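Local coordinates for protein short-chain type dehydrogenase/reductase (PDB 3SVT) that is a short-chain dehydrogenase/reductase that probably catalyses an NAD-dependent oxidation or reduction on a Rossmann-fold scaffold, its substrate not established, at residues T70-T73 with E77-R80; V95-G100 with N125-V130. One frame throughout, in Å; residues are numbered along the deposited sequence.

Contact 1 of 2, residues T70-T73 with E77-R80; sequences TDIT and ETAR
Glu77, in the first turn of helix 75-89, reaches back to the backbone N of Asp71 in the loop that leads out of strand 64-69, one of the strand-to-helix connections of the Rossmann fold. Its chain is extended beyond CG (chi2 -168°), which carries the carboxylate across to the loop. There Asp71 N donates to Glu77 OE1 at 2.9 Å in a nearly straight bond, 176° at the hydrogen, although the donor sits above the carboxylate plane. The second oxygen, OE2, is hydrogen-bonded to Asn74 ND2, giving each carboxylate oxygen a grip that should restrict rotation of the group. Lower on the same side chain, Glu77 CB packs on Thr70 CG2 at 4.1 Å. Next in the helix, Thr78 OG1 comes 3.5 Å from Ile72 CA; a weak hydrogen bond from OG1 to Asn74 O is also made. The loop carries its own brace: Thr73 N donates to Asp71 OD1 at 2.8 Å, forming an Asx turn. Thr73 OG1 donates to the same oxygen over 2.6 Å, and both donors approach Asp71 OD1 from one face of its carboxylate, the hydroxyl on the syn side and the amide on the anti side.

Contact 2 of 2, residues V95-G100 with N125-V130; sequences VVHCAG and NGTMYV
With CG anti to its backbone N (chi1 173°), His97 extends its imidazole from the end of strand 94-97 toward helix 113-140, where Thr127 places OG1 beside its own backbone N (chi1 -55°). These two rotations bring ring edge and hydroxyl together: His97 NE2 donates to Thr127 OG1 at 3.0 Å, the oxygen tilted 23° from the ring plane. Thr127 OG1 is also hydrogen-bonded to Asn123 O one helical turn earlier, and Thr17 OG1 is hydrogen-bonded to His97 ND1, so both ring nitrogens are engaged, which should hold the buried imidazole in one orientation. The methyl of Thr127 adds an apolar touch, CG2 lying 3.8 Å from His97 CD2. One turn onward, Val130 uses both its branches: CG2 approaches His97 ND1 obliquely at 4.0 Å, while CG1 meets Val95 CG1 at 4.1 Å. Val95 and His97, two residues apart on the strand, thus present their side chains to the same helix. Phe146 of the adjacent strand 144-149 touches Val95, His97 and Val130, extending the apolar packing. The axes of 95-97 and 125-130 run antiparallel at 10.4 Å, a helix laid against a central parallel strand, as in the alpha/beta/alpha sandwich of the Rossmann fold.

How the contacts relate
From the N terminus, the chain leaves strand 64-69 and contact 1 closes a short loop at the start of helix 75-89. That helix leads into strand 94-97, where contact 2 opens; its much longer loop closes on helix 113-140. The two are therefore in series, neither enclosing nor crossing the other, yet their centres lie only 10 Å apart. They meet where helix 75-89 and the loop before it pack on helix 113-140: Thr78 CG2 of contact 1 lies 3.6 Å from Val130 N of contact 2, and, from the loop, Ile72 O lies 3.3 Å from Tyr129 CD2. Together they join a strand-to-helix loop, two packed helices and the parallel sheet. Beyond this layer, Tyr129 OH is hydrogen-bonded to Arg117 of a second subunit.

Contact 1 of 2, residues T70-T73 with E77-R80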
loop_
_atom_site.group_PDB
_atom_site.type_symbol
_atom_site.label_atom_id
_atom_site.label_comp_id
_atom_site.label_asym_id
_atom_site.label_seq_id
_atom_site.Cartn_x
_atom_site.Cartn_y
_atom_site.Cartn_z
ATOM N N THR B 70 20.914 -28.784 -1.240
ATOM C CA THR B 70 21.371 -27.433 -1.549
ATOM C C THR B 70 21.179 -26.568 -0.304
ATOM O O THR B 70 20.078 -26.495 0.235
ATOM C CB THR B 70 20.521 -26.819 -2.668
ATOM O OG1 THR B 70 20.654 -27.567 -3.884
ATOM C CG2 THR B 70 20.897 -25.365 -2.924
ATOM N N ASP B 71 22.248 -25.936 0.165
ATOM C CA ASP B 71 22.132 -24.920 1.193
ATOM C C ASP B 71 22.119 -23.584 0.466
ATOM O O ASP B 71 23.159 -23.097 -0.002
ATOM C CB ASP B 71 23.291 -24.984 2.186
ATOM C CG ASP B 71 23.282 -23.818 3.185
ATOM O OD1 ASP B 71 22.580 -22.813 2.984
ATOM O OD2 ASP B 71 23.995 -23.906 4.185
ATOM N N ILE B 72 20.932 -22.988 0.384
ATOM C CA ILE B 72 20.727 -21.792 -0.431
ATOM C C ILE B 72 21.427 -20.551 0.118
ATOM O O ILE B 72 21.387 -19.527 -0.537
ATOM C CB ILE B 72 19.193 -21.435 -0.654
ATOM C CG1 ILE B 72 18.522 -21.070 0.657
ATOM C CG2 ILE B 72 18.421 -22.566 -1.345
ATOM C CD1 ILE B 72 17.295 -20.166 0.444
ATOM N N THR B 73 22.051 -20.628 1.301
ATOM C CA THR B 73 22.926 -19.546 1.774
ATOM C C THR B 73 24.312 -19.586 1.115
ATOM O O THR B 73 25.111 -18.658 1.264
ATOM C CB THR B 73 23.057 -19.491 3.327
ATOM O OG1 THR B 73 23.784 -20.636 3.825
ATOM C CG2 THR B 73 21.671 -19.418 3.983
ATOM N N GLU B 77 26.171 -23.411 -4.550
ATOM C CA GLU B 77 25.284 -24.578 -4.473
ATOM C C GLU B 77 23.971 -24.332 -5.189
ATOM O O GLU B 77 23.491 -25.203 -5.916
ATOM C CB GLU B 77 25.020 -24.969 -3.029
ATOM C CG GLU B 77 26.245 -25.477 -2.322
ATOM C CD GLU B 77 25.913 -26.120 -0.991
ATOM O OE1 GLU B 77 24.838 -26.742 -0.859
ATOM O OE2 GLU B 77 26.726 -26.009 -0.078
ATOM N N THR B 78 23.417 -23.131 -4.991
ATOM C CA THR B 78 22.229 -22.639 -5.738
ATOM C C THR B 78 22.459 -22.602 -7.255
ATOM O O THR B 78 21.628 -23.059 -8.037
ATOM C CB THR B 78 21.843 -21.217 -5.224
ATOM O OG1 THR B 78 21.546 -21.299 -3.817
ATOM C CG2 THR B 78 20.627 -20.616 -5.985
ATOM N N ALA B 79 23.595 -22.068 -7.669
ATOM C CA ALA B 79 23.916 -21.977 -9.093
ATOM C C ALA B 79 24.010 -23.367 -9.736
ATOM O O ALA B 79 23.602 -23.576 -10.889
ATOM C CB ALA B 79 25.241 -21.197 -9.281
ATOM N N ARG B 80 24.555 -24.322 -8.993
ATOM C CA ARG B 80 24.736 -25.686 -9.512
ATOM C C ARG B 80 23.399 -26.382 -9.716
ATOM O O ARG B 80 23.187 -27.053 -10.716
ATOM C CB ARG B 80 25.554 -26.530 -8.559
ATOM C CG ARG B 80 27.034 -26.316 -8.657
ATOM C CD ARG B 80 27.741 -27.491 -8.040
ATOM N NE ARG B 80 28.928 -27.117 -7.279
ATOM C CZ ARG B 80 30.036 -26.575 -7.797
ATOM N NH1 ARG B 80 30.128 -26.283 -9.097
ATOM N NH2 ARG B 80 31.060 -26.302 -6.994
#

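Contact 2 of 2, residues V95-G100 with N125-V130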
loop_
_atom_site.group_PDB
_atom_site.type_symbol
_atom_site.label_atom_id
_atom_site.label_comp_id
_atom_site.label_asym_id
_atom_site.label_seq_id
_atom_site.Cartn_x
_atom_site.Cartn_y
_atom_site.Cartn_z
ATOM N N VAL B 95 9.932 -21.343 -11.326
ATOM C CA VAL B 95 10.481 -21.572 -10.011
ATOM C C VAL B 95 9.424 -21.210 -9.016
ATOM O O VAL B 95 8.727 -20.216 -9.192
ATOM C CB VAL B 95 11.731 -20.648 -9.728
ATOM C CG1 VAL B 95 12.223 -20.806 -8.302
ATOM C CG2 VAL B 95 12.846 -20.949 -10.689
ATOM N N VAL B 96 9.334 -22.006 -7.961
ATOM C CA VAL B 96 8.598 -21.644 -6.769
ATOM C C VAL B 96 9.549 -21.725 -5.587
ATOM O O VAL B 96 10.079 -22.819 -5.254
ATOM C CB VAL B 96 7.389 -22.547 -6.533
ATOM C CG1 VAL B 96 6.518 -21.958 -5.385
ATOM C CG2 VAL B 96 6.549 -22.697 -7.817
ATOM N N HIS B 97 9.782 -20.574 -4.963
ATOM C CA HIS B 97 10.793 -20.442 -3.931
ATOM C C HIS B 97 10.117 -20.432 -2.559
ATOM O O HIS B 97 9.553 -19.424 -2.124
ATOM C CB HIS B 97 11.695 -19.217 -4.200
ATOM C CG HIS B 97 12.669 -18.913 -3.096
ATOM N ND1 HIS B 97 13.667 -19.789 -2.715
ATOM C CD2 HIS B 97 12.773 -17.842 -2.269
ATOM C CE1 HIS B 97 14.348 -19.267 -1.709
ATOM N NE2 HIS B 97 13.838 -18.080 -1.431
ATOM N N CYS B 98 10.146 -21.593 -1.904
ATOM C CA CYS B 98 9.545 -21.763 -0.583
ATOM C C CYS B 98 10.558 -21.877 0.548
ATOM O O CYS B 98 10.149 -21.861 1.741
ATOM C CB CYS B 98 8.681 -23.018 -0.546
ATOM S SG CYS B 98 7.703 -23.253 -2.010
ATOM N N ALA B 99 11.832 -22.043 0.200
ATOM C CA ALA B 99 12.891 -22.157 1.193
ATOM C C ALA B 99 13.044 -20.831 1.916
ATOM O O ALA B 99 13.051 -19.773 1.291
ATOM C CB ALA B 99 14.203 -22.557 0.538
ATOM N N GLY B 100 13.158 -20.905 3.234
ATOM C CA GLY B 100 13.213 -19.724 4.076
ATOM C C GLY B 100 12.746 -20.080 5.466
ATOM O O GLY B 100 12.026 -21.055 5.653
ATOM N N ASN B 125 19.440 -13.039 1.200
ATOM C CA ASN B 125 20.519 -13.423 0.297
ATOM C C ASN B 125 20.132 -14.699 -0.451
ATOM O O ASN B 125 20.269 -14.761 -1.662
ATOM C CB ASN B 125 21.846 -13.561 1.044
ATOM C CG ASN B 125 22.225 -12.293 1.778
ATOM O OD1 ASN B 125 21.842 -11.196 1.378
ATOM N ND2 ASN B 125 22.937 -12.435 2.892
ATOM N N GLY B 126 19.615 -15.687 0.284
ATOM C CA GLY B 126 19.132 -16.947 -0.295
ATOM C C GLY B 126 18.192 -16.755 -1.468
ATOM O O GLY B 126 18.408 -17.321 -2.528
ATOM N N THR B 127 17.168 -15.928 -1.281
ATOM C CA THR B 127 16.246 -15.571 -2.355
ATOM C C THR B 127 16.940 -14.924 -3.540
ATOM O O THR B 127 16.674 -15.271 -4.697
ATOM C CB THR B 127 15.144 -14.636 -1.872
ATOM O OG1 THR B 127 14.456 -15.211 -0.750
ATOM C CG2 THR B 127 14.164 -14.375 -2.988
ATOM N N MET B 128 17.852 -13.992 -3.270
ATOM C CA MET B 128 18.554 -13.311 -4.332
ATOM C C MET B 128 19.340 -14.297 -5.187
ATOM O O MET B 128 19.283 -14.248 -6.419
ATOM C CB MET B 128 19.478 -12.257 -3.761
ATOM C CG MET B 128 20.136 -11.449 -4.793
ATOM S SD MET B 128 21.635 -12.127 -5.599
ATOM C CE MET B 128 22.909 -11.631 -4.453
ATOM N N TYR B 129 20.047 -15.223 -4.536
ATOM C CA TYR B 129 20.815 -16.212 -5.312
ATOM C C TYR B 129 19.900 -17.049 -6.213
ATOM O O TYR B 129 20.201 -17.258 -7.401
ATOM C CB TYR B 129 21.672 -17.122 -4.443
ATOM C CG TYR B 129 22.554 -16.435 -3.436
ATOM C CD1 TYR B 129 23.134 -15.210 -3.694
ATOM C CD2 TYR B 129 22.816 -17.031 -2.220
ATOM C CE1 TYR B 129 23.941 -14.605 -2.757
ATOM C CE2 TYR B 129 23.605 -16.431 -1.295
ATOM C CZ TYR B 129 24.162 -15.214 -1.560
ATOM O OH TYR B 129 24.965 -14.617 -0.609
ATOM N N VAL B 130 18.793 -17.528 -5.651
ATOM C CA VAL B 130 17.855 -18.324 -6.421
ATOM C C VAL B 130 17.315 -17.554 -7.620
ATOM O O VAL B 130 17.285 -18.075 -8.733
ATOM C CB VAL B 130 16.703 -18.863 -5.544
ATOM C CG1 VAL B 130 15.624 -19.508 -6.403
ATOM C CG2 VAL B 130 17.254 -19.916 -4.547
#